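Local coordinates for UDP-N-Acetylenolpyruvylglucosamine Reductase (Thermus caldophilus, PDB 2GQT), which reduces UDP-N-acetylenolpyruvylglucosamine to UDP-N-acetylmuramate with NADPH, using bound FAD, in a step of peptidoglycan biosynthesis for cell wall formation, at residues A[13-18]-A[51-56]; A[23-28]-A[62-67]; A[72-77]-A[165-170]. All coordinates share one frame; numbering follows the deposited sequence.

Contact 1. Residues A[13-18]-A[51-56]; sequences DYTTLG and LLVLDE. With FAD (flavin-adenine dinucleotide), chain C.
Thr15 and Leu17 meet strand 51-53 through aliphatic groups, and no flat side chain takes part; the flat group concerned is the isoalloxazine of FAD, which Thr16 approaches at the methyl carbon C8M rather than over a ring face, its OG1 lying 3.5 Å from that carbon. Thr16 OG1 is also hydrogen-bonded to Ser196 O. From Thr15, the methyl CG2 reaches Val53 CG2 at 4.0 Å, the two side chains meeting at a slant. The first torsion of Thr15 (59°) turns this methyl toward the strand and puts OG1 back over its own loop. There OG1 is hydrogen-bonded to Val19 O and accepts a bent bond from Gly18 N at 3.3 Å, forming an ST motif. Leu17 extends its CD2 to Leu52 CD1 at 3.8 Å, a buried apolar contact; Leu52 also packs on Val247 and Leu248 of helix 244-257. The backbones do not bond directly; water 1 bridges them, accepting from Leu17 N at 3.0 Å and donating to Leu51 O at 2.8 Å. On the cofactor side Leu51 sets its branch point CG 3.5 Å from the phosphate oxygen O1A of FAD. Thr16 and Leu51 thus line the FAD pocket of this MurB enzyme, and the packed loop and strand 51-53, itself paired in parallel with strand 265-267, lie behind them.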
# COMPACT_ATOMS: atom_id res chain seq x y z
N ASP A 13 11.90 -1.80 -9.66
CA ASP A 13 12.31 -0.45 -9.29
C ASP A 13 11.17 0.37 -8.68
O ASP A 13 11.41 1.48 -8.22
CB ASP A 13 12.89 0.28 -10.51
CG ASP A 13 14.16 -0.39 -11.05
OD1 ASP A 13 14.98 -0.87 -10.24
OD2 ASP A 13 14.34 -0.41 -12.28
N TYR A 14 9.95 -0.18 -8.67
CA TYR A 14 8.73 0.54 -8.28
C TYR A 14 7.96 -0.15 -7.17
O TYR A 14 6.79 0.14 -6.95
CB TYR A 14 7.81 0.70 -9.49
CG TYR A 14 8.35 1.66 -10.50
CD1 TYR A 14 9.27 1.24 -11.45
CD2 TYR A 14 7.94 2.99 -10.51
CE1 TYR A 14 9.79 2.12 -12.38
CE2 TYR A 14 8.45 3.88 -11.44
CZ TYR A 14 9.37 3.43 -12.37
OH TYR A 14 9.89 4.29 -13.31
N THR A 15 8.62 -1.09 -6.50
CA THR A 15 8.01 -1.80 -5.39
C THR A 15 8.97 -1.76 -4.23
O THR A 15 10.20 -1.78 -4.41
CB THR A 15 7.65 -3.26 -5.75
OG1 THR A 15 8.83 -3.98 -6.16
CG2 THR A 15 6.60 -3.32 -6.85
N THR A 16 8.41 -1.71 -3.03
CA THR A 16 9.25 -1.64 -1.85
C THR A 16 10.05 -2.95 -1.66
O THR A 16 11.18 -2.92 -1.18
CB THR A 16 8.46 -1.21 -0.60
OG1 THR A 16 7.35 -2.08 -0.41
CG2 THR A 16 7.94 0.22 -0.76
N LEU A 17 9.48 -4.08 -2.09
CA LEU A 17 10.19 -5.37 -2.08
C LEU A 17 11.39 -5.43 -3.04
O LEU A 17 12.38 -6.11 -2.77
CB LEU A 17 9.22 -6.51 -2.36
CG LEU A 17 9.72 -7.95 -2.23
CD1 LEU A 17 10.35 -8.19 -0.87
CD2 LEU A 17 8.58 -8.91 -2.46
N GLY A 18 11.30 -4.74 -4.17
CA GLY A 18 12.42 -4.66 -5.12
C GLY A 18 12.52 -5.83 -6.07
O GLY A 18 13.61 -6.17 -6.54
N LEU A 51 2.81 -5.10 -3.09
CA LEU A 51 2.89 -5.92 -4.30
C LEU A 51 4.07 -6.87 -4.34
O LEU A 51 5.21 -6.47 -4.09
CB LEU A 51 2.96 -5.04 -5.55
CG LEU A 51 1.74 -4.15 -5.82
CD1 LEU A 51 1.97 -3.29 -7.03
CD2 LEU A 51 0.47 -4.96 -5.99
N LEU A 52 3.77 -8.11 -4.68
CA LEU A 52 4.78 -9.07 -5.11
C LEU A 52 4.61 -9.25 -6.62
O LEU A 52 3.69 -9.90 -7.08
CB LEU A 52 4.60 -10.41 -4.37
CG LEU A 52 5.45 -11.59 -4.84
CD1 LEU A 52 6.92 -11.24 -4.90
CD2 LEU A 52 5.22 -12.81 -3.96
N VAL A 53 5.49 -8.62 -7.39
CA VAL A 53 5.40 -8.66 -8.84
C VAL A 53 6.34 -9.73 -9.35
O VAL A 53 7.52 -9.73 -9.02
CB VAL A 53 5.72 -7.30 -9.49
CG1 VAL A 53 5.59 -7.39 -11.01
CG2 VAL A 53 4.79 -6.22 -8.92
N LEU A 54 5.80 -10.65 -10.14
CA LEU A 54 6.56 -11.78 -10.64
C LEU A 54 7.59 -11.35 -11.69
O LEU A 54 7.51 -10.25 -12.25
CB LEU A 54 5.63 -12.91 -11.11
CG LEU A 54 4.73 -13.47 -9.99
CD1 LEU A 54 4.10 -14.78 -10.36
CD2 LEU A 54 5.46 -13.61 -8.65
N ASP A 55 8.57 -12.22 -11.91
CA ASP A 55 9.72 -11.88 -12.73
C ASP A 55 9.35 -11.64 -14.19
O ASP A 55 10.08 -10.95 -14.90
CB ASP A 55 10.79 -12.96 -12.59
CG ASP A 55 11.29 -13.11 -11.16
OD1 ASP A 55 11.65 -12.08 -10.54
OD2 ASP A 55 11.31 -14.26 -10.64
N GLU A 56 8.20 -12.17 -14.62
CA GLU A 56 7.71 -11.96 -15.98
C GLU A 56 6.99 -10.61 -16.17
O GLU A 56 6.67 -10.23 -17.30
CB GLU A 56 6.81 -13.12 -16.45
CG GLU A 56 5.52 -13.34 -15.65
CD GLU A 56 5.64 -14.42 -14.58
OE1 GLU A 56 4.69 -15.22 -14.43
OE2 GLU A 56 6.69 -14.47 -13.91
PA FAD C . 0.38 -0.71 -4.04
O1A FAD C . 1.19 -1.72 -3.35
O2A FAD C . 0.97 0.09 -5.14
O5B FAD C . -0.96 -1.35 -4.60
C5B FAD C . -1.75 -2.18 -3.74
C4B FAD C . -3.12 -2.38 -4.35
O4B FAD C . -3.80 -1.10 -4.40
C3B FAD C . -3.11 -2.91 -5.79
O3B FAD C . -4.28 -3.71 -5.97
C2B FAD C . -3.20 -1.63 -6.61
O2B FAD C . -3.76 -1.86 -7.91
C1B FAD C . -4.17 -0.83 -5.77
N9A FAD C . -4.12 0.64 -5.97
C8A FAD C . -3.06 1.44 -5.77
N7A FAD C . -3.42 2.70 -6.03
C5A FAD C . -4.72 2.70 -6.36
C6A FAD C . -5.64 3.69 -6.75
N6A FAD C . -5.32 4.99 -6.83
N1A FAD C . -6.90 3.30 -7.04
C2A FAD C . -7.27 2.02 -6.98
N3A FAD C . -6.43 1.04 -6.63
C4A FAD C . -5.16 1.38 -6.33
N1 FAD C . -0.48 -2.18 5.52
C2 FAD C . -1.38 -1.96 6.54
O2 FAD C . -2.58 -2.10 6.34
N3 FAD C . -0.92 -1.63 7.81
C4 FAD C . 0.43 -1.47 8.08
O4 FAD C . 0.80 -1.15 9.22
C4X FAD C . 1.33 -1.67 7.04
N5 FAD C . 2.70 -1.53 7.26
C5X FAD C . 3.59 -1.68 6.19
C6 FAD C . 4.95 -1.47 6.41
C7 FAD C . 5.87 -1.59 5.37
C7M FAD C . 7.36 -1.34 5.64
C8 FAD C . 5.41 -1.93 4.10
C8M FAD C . 6.40 -2.08 2.93
C9 FAD C . 4.05 -2.15 3.88
C9A FAD C . 3.13 -2.02 4.92
N10 FAD C . 1.75 -2.24 4.71
C10 FAD C . 0.87 -2.03 5.77
C1' FAD C . 1.21 -2.71 3.41
C2' FAD C . 0.95 -1.55 2.43
O2' FAD C . 1.69 -0.38 2.81
C3' FAD C . -0.53 -1.18 2.34
O3' FAD C . -1.28 -2.30 1.86
C4' FAD C . -0.76 0.05 1.46
O4' FAD C . -2.11 0.48 1.59
C5' FAD C . -0.45 -0.20 -0.02
O5' FAD C . -0.51 1.07 -0.67
P FAD C . 0.40 1.34 -1.96
O1P FAD C . 0.08 2.70 -2.42
O2P FAD C . 1.81 0.97 -1.72
O3P FAD C . -0.29 0.30 -2.97
O HOH W 1 6.54 -4.59 -2.51

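Contact 2. Residues A[23-28]-A[62-67]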
# COMPACT_ATOMS: atom_id res chain seq x y z
N ALA A 23 7.04 -3.90 -17.43
CA ALA A 23 5.70 -3.36 -17.56
C ALA A 23 5.75 -2.04 -18.31
O ALA A 23 6.78 -1.34 -18.30
CB ALA A 23 5.04 -3.18 -16.20
N GLU A 24 4.64 -1.71 -18.95
CA GLU A 24 4.47 -0.43 -19.63
C GLU A 24 3.79 0.53 -18.67
O GLU A 24 2.61 0.38 -18.35
CB GLU A 24 3.64 -0.61 -20.89
CG GLU A 24 3.48 0.64 -21.72
CD GLU A 24 2.66 0.39 -22.97
OE1 GLU A 24 1.44 0.64 -22.95
OE2 GLU A 24 3.24 -0.08 -23.97
N LEU A 25 4.55 1.53 -18.22
CA LEU A 25 4.08 2.46 -17.21
C LEU A 25 3.54 3.74 -17.84
O LEU A 25 4.26 4.43 -18.55
CB LEU A 25 5.21 2.79 -16.23
CG LEU A 25 4.89 3.62 -14.99
CD1 LEU A 25 3.98 2.85 -14.04
CD2 LEU A 25 6.19 3.99 -14.30
N TRP A 26 2.29 4.06 -17.53
CA TRP A 26 1.62 5.29 -17.95
C TRP A 26 1.52 6.23 -16.76
O TRP A 26 0.82 5.93 -15.80
CB TRP A 26 0.21 4.95 -18.44
CG TRP A 26 0.18 4.21 -19.74
CD1 TRP A 26 0.72 3.00 -20.01
CD2 TRP A 26 -0.44 4.66 -20.95
NE1 TRP A 26 0.50 2.66 -21.33
CE2 TRP A 26 -0.22 3.66 -21.92
CE3 TRP A 26 -1.16 5.80 -21.31
CZ2 TRP A 26 -0.68 3.77 -23.23
CZ3 TRP A 26 -1.62 5.92 -22.62
CH2 TRP A 26 -1.39 4.91 -23.56
N THR A 27 2.22 7.37 -16.82
CA THR A 27 2.16 8.35 -15.74
C THR A 27 1.17 9.44 -16.14
O THR A 27 1.40 10.18 -17.10
CB THR A 27 3.56 8.93 -15.42
OG1 THR A 27 4.44 7.85 -15.10
CG2 THR A 27 3.50 9.88 -14.24
N VAL A 28 0.06 9.49 -15.41
CA VAL A 28 -1.09 10.34 -15.71
C VAL A 28 -1.08 11.58 -14.83
O VAL A 28 -0.94 11.46 -13.61
CB VAL A 28 -2.41 9.54 -15.46
CG1 VAL A 28 -3.62 10.46 -15.42
CG2 VAL A 28 -2.59 8.45 -16.51
N VAL A 62 0.16 -0.11 -16.87
CA VAL A 62 0.28 0.15 -15.44
C VAL A 62 0.24 1.66 -15.24
O VAL A 62 1.11 2.38 -15.72
CB VAL A 62 1.56 -0.49 -14.84
CG1 VAL A 62 1.67 -0.17 -13.37
CG2 VAL A 62 1.53 -2.00 -15.04
N ILE A 63 -0.79 2.14 -14.55
CA ILE A 63 -1.06 3.56 -14.39
C ILE A 63 -0.56 4.07 -13.04
O ILE A 63 -0.85 3.48 -11.99
CB ILE A 63 -2.56 3.85 -14.53
CG1 ILE A 63 -3.05 3.49 -15.94
CG2 ILE A 63 -2.86 5.31 -14.23
CD1 ILE A 63 -4.54 3.56 -16.12
N ARG A 64 0.21 5.16 -13.10
CA ARG A 64 0.64 5.92 -11.92
C ARG A 64 -0.04 7.27 -11.97
O ARG A 64 -0.05 7.93 -13.02
CB ARG A 64 2.16 6.17 -11.97
CG ARG A 64 3.05 5.00 -11.68
CD ARG A 64 4.47 5.48 -11.48
NE ARG A 64 4.93 6.47 -12.46
CZ ARG A 64 6.09 7.11 -12.36
NH1 ARG A 64 6.90 6.87 -11.34
NH2 ARG A 64 6.45 7.99 -13.29
N LEU A 65 -0.56 7.72 -10.83
CA LEU A 65 -1.22 9.01 -10.73
C LEU A 65 -0.26 10.06 -10.21
O LEU A 65 0.27 9.94 -9.11
CB LEU A 65 -2.43 8.91 -9.81
CG LEU A 65 -3.50 7.88 -10.17
CD1 LEU A 65 -4.53 7.84 -9.06
CD2 LEU A 65 -4.16 8.19 -11.51
N ALA A 66 -0.04 11.08 -11.03
CA ALA A 66 0.84 12.18 -10.66
C ALA A 66 0.14 13.50 -10.99
O ALA A 66 -1.09 13.54 -11.06
CB ALA A 66 2.18 12.04 -11.38
N GLY A 67 0.90 14.58 -11.16
CA GLY A 67 0.30 15.87 -11.54
C GLY A 67 -0.79 16.30 -10.57
O GLY A 67 -0.57 16.35 -9.37
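Arg64 and Thr27 face each other across neighbouring strands, with the guanidinium side-on to the hydroxyl. Both NE and NH2 donate to the single oxygen Thr27 OG1, NH2 more closely at 2.7 Å and NE at 3.0 Å, and the oxygen lies almost in the guanidinium plane. A bend in the arginine chain at chi3 (-44°) brings this edge round to the threonine, and the twin bond fixes the rotation of the flat group. Leu25 crosses the arginine at about a right angle: its CD2 sits over one guanidinium face, toward the rim, 3.3 Å from Arg64 NE. Its other methyl, CD1, lies 3.3 Å from Arg64 CG and also meets Val62 CG1. Beyond the arginine, Thr27 CG2 touches Ala66 CB.

The framework is a parallel pair of strands in the register Leu25-Val62, Trp26-Ile63, Thr27-Arg64 and Val28-Leu65. Strand 61-65 lies between 22-28 and 42-44, the two parallel strands that helix 31-37 connects in a beta-alpha-beta crossover, while strand 5-10 is an outermost strand of the sheet, antiparallel beside 22-28. Backbone bonds are nearly straight, among them Trp26 N to Val62 O at 2.7 Å and Val28 N to Arg64 O at 2.9 Å; Ala66 N continues the ladder to Val28 O past the end of the second strand.

On the face bearing Trp26, Val28, Ile63 and Leu65, Val28 CG2 meets Ile63 CG2 obliquely at 3.9 Å. The Trp26 indole leads away from strand 61-65 and is held in rotation by its own strand, NE1 donating to Glu24 OE1 at 2.8 Å nearly within the ring plane. Helix 31-37 covers Trp26 and Val28 here, and Leu65 touches the FAD.

Contact 3. Residues A[72-77]-A[165-170]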
# COMPACT_ATOMS: atom_id res chain seq x y z
N TYR A 72 -2.75 18.41 -2.84
CA TYR A 72 -3.58 18.14 -1.69
C TYR A 72 -3.86 19.39 -0.88
O TYR A 72 -3.07 20.35 -0.87
CB TYR A 72 -2.95 17.07 -0.77
CG TYR A 72 -1.65 17.51 -0.14
CD1 TYR A 72 -1.62 18.07 1.14
CD2 TYR A 72 -0.44 17.41 -0.83
CE1 TYR A 72 -0.43 18.50 1.72
CE2 TYR A 72 0.75 17.83 -0.26
CZ TYR A 72 0.75 18.37 1.01
OH TYR A 72 1.93 18.79 1.59
N ASP A 73 -4.99 19.37 -0.18
CA ASP A 73 -5.33 20.36 0.82
C ASP A 73 -5.95 19.55 1.95
O ASP A 73 -6.97 18.89 1.73
CB ASP A 73 -6.34 21.36 0.23
CG ASP A 73 -6.69 22.50 1.18
OD1 ASP A 73 -6.62 22.33 2.41
OD2 ASP A 73 -7.07 23.57 0.67
N LEU A 74 -5.36 19.57 3.15
CA LEU A 74 -5.90 18.78 4.26
C LEU A 74 -7.36 19.07 4.59
O LEU A 74 -8.07 18.21 5.10
CB LEU A 74 -5.08 18.98 5.53
CG LEU A 74 -3.69 18.34 5.56
CD1 LEU A 74 -2.97 18.87 6.77
CD2 LEU A 74 -3.76 16.80 5.60
N LYS A 75 -7.79 20.30 4.31
CA LYS A 75 -9.15 20.71 4.60
C LYS A 75 -10.02 20.70 3.34
O LYS A 75 -11.15 21.20 3.34
CB LYS A 75 -9.14 22.09 5.26
CG LYS A 75 -8.53 22.09 6.67
CD LYS A 75 -8.45 23.49 7.25
CE LYS A 75 -8.00 23.46 8.71
NZ LYS A 75 -8.93 22.68 9.57
N GLY A 76 -9.48 20.13 2.26
CA GLY A 76 -10.22 20.00 1.01
C GLY A 76 -9.92 18.68 0.34
O GLY A 76 -9.86 17.64 1.00
N TRP A 77 -9.74 18.71 -0.97
CA TRP A 77 -9.46 17.48 -1.71
C TRP A 77 -7.99 17.13 -1.66
O TRP A 77 -7.11 18.00 -1.75
CB TRP A 77 -9.96 17.60 -3.15
CG TRP A 77 -11.45 17.52 -3.24
CD1 TRP A 77 -12.33 18.56 -3.29
CD2 TRP A 77 -12.24 16.33 -3.23
NE1 TRP A 77 -13.62 18.09 -3.33
CE2 TRP A 77 -13.59 16.72 -3.30
CE3 TRP A 77 -11.93 14.96 -3.19
CZ2 TRP A 77 -14.64 15.78 -3.34
CZ3 TRP A 77 -12.97 14.03 -3.21
CH2 TRP A 77 -14.30 14.45 -3.28
N VAL A 165 -9.52 12.14 -2.39
CA VAL A 165 -10.33 11.92 -1.19
C VAL A 165 -10.52 13.22 -0.41
O VAL A 165 -9.76 14.18 -0.58
CB VAL A 165 -9.72 10.84 -0.24
CG1 VAL A 165 -9.47 9.53 -0.97
CG2 VAL A 165 -8.45 11.34 0.44
N ARG A 166 -11.51 13.22 0.47
CA ARG A 166 -11.64 14.21 1.53
C ARG A 166 -11.42 13.47 2.82
O ARG A 166 -11.96 12.39 3.02
CB ARG A 166 -13.03 14.84 1.53
CG ARG A 166 -13.42 15.56 0.26
CD ARG A 166 -14.69 16.34 0.48
NE ARG A 166 -14.46 17.32 1.54
CZ ARG A 166 -14.20 18.62 1.34
NH1 ARG A 166 -14.21 19.12 0.12
NH2 ARG A 166 -13.97 19.41 2.38
N LEU A 167 -10.62 14.06 3.70
CA LEU A 167 -10.27 13.46 4.97
C LEU A 167 -11.17 13.93 6.10
O LEU A 167 -11.69 15.05 6.07
CB LEU A 167 -8.79 13.75 5.30
CG LEU A 167 -7.75 13.26 4.29
CD1 LEU A 167 -6.37 13.76 4.69
CD2 LEU A 167 -7.73 11.74 4.16
N LYS A 168 -11.33 13.07 7.10
CA LYS A 168 -12.10 13.38 8.29
C LYS A 168 -11.11 13.67 9.41
O LYS A 168 -10.51 12.75 9.97
CB LYS A 168 -12.99 12.18 8.65
CG LYS A 168 -13.91 12.43 9.83
CD LYS A 168 -14.65 11.16 10.20
CE LYS A 168 -15.51 11.36 11.44
NZ LYS A 168 -16.26 10.11 11.77
N LEU A 169 -10.91 14.95 9.71
CA LEU A 169 -9.91 15.38 10.68
C LEU A 169 -10.52 16.33 11.70
O LEU A 169 -11.51 17.01 11.41
CB LEU A 169 -8.73 16.05 9.99
CG LEU A 169 -8.05 15.30 8.84
CD1 LEU A 169 -7.06 16.19 8.10
CD2 LEU A 169 -7.36 14.03 9.35
N LYS A 170 -9.91 16.37 12.88
CA LYS A 170 -10.42 17.16 14.00
C LYS A 170 -9.28 17.93 14.66
O LYS A 170 -8.18 17.40 14.81
CB LYS A 170 -11.08 16.25 15.03
CG LYS A 170 -12.17 16.93 15.87
CD LYS A 170 -13.54 16.86 15.19
CE LYS A 170 -14.28 15.56 15.52
NZ LYS A 170 -14.80 15.54 16.92
O HOH W 2 -9.79 16.78 3.52
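Trp77 and Arg166 meet chiefly through a CH-pi contact, to which the charge contributes little. Arg166 CG stands over the centre of the six-membered ring of Trp77, 3.5 Å from its centroid and almost on the ring normal. The bend at chi3 (60°), with chi4 near 100°, leaves the guanidinium nearly perpendicular to the indole, the planes 83° apart. Its CZ is 5.0 Å from the centroid of the five-membered ring of Trp77, so any cation-pi attraction is weak.

Apolar contacts gather at the other end. Leu74 CD2 lies 4.1 Å from Leu167 CD1, at a slant, and 4.2 Å from Leu169 CD1, whose side chain it crosses at about a right angle; Leu96 and helix 84-93 extend this cluster.

Water 2 makes a polar link across the pair: it accepts from Leu167 N at 2.8 Å and sits 2.7 Å from both Leu74 O and Gly76 O. Within the loop, Gly76 N bonds to Asp73 O at 2.8 Å, and Asp73 OD1 accepts from Lys75 N at 3.0 Å.

The result is a type I beta turn from Asp73 to Gly76, combined with an Asx turn, that leads into strand 77-79 and lies against strand 161-171, the antiparallel partner of 77-79 in an antiparallel sheet where it also pairs with 96-97 and 128-135.

Overall arrangement
From the N terminus, the loop 13-18 after strand 5-10 comes first, followed by strand segment 23-28. Contact 1 then closes when 51-56 reaches the first loop, and contact 2 closes when 62-67 pairs with 23-28, so the two cross along the chain. Contact 1 joins loop 13-18 to strand 51-53 and contact 2 pairs two strands of the mixed sheet; the packing of Tyr14 CE2 against Arg64 NH1 and Leu25 CD2 links them. Contact 3 opens later, its centre about 31 Å from that of contact 1, across the centre of the chain; closing a long excursion, it ties the turn before strand 77-79 to strand 161-171 of the antiparallel sheet.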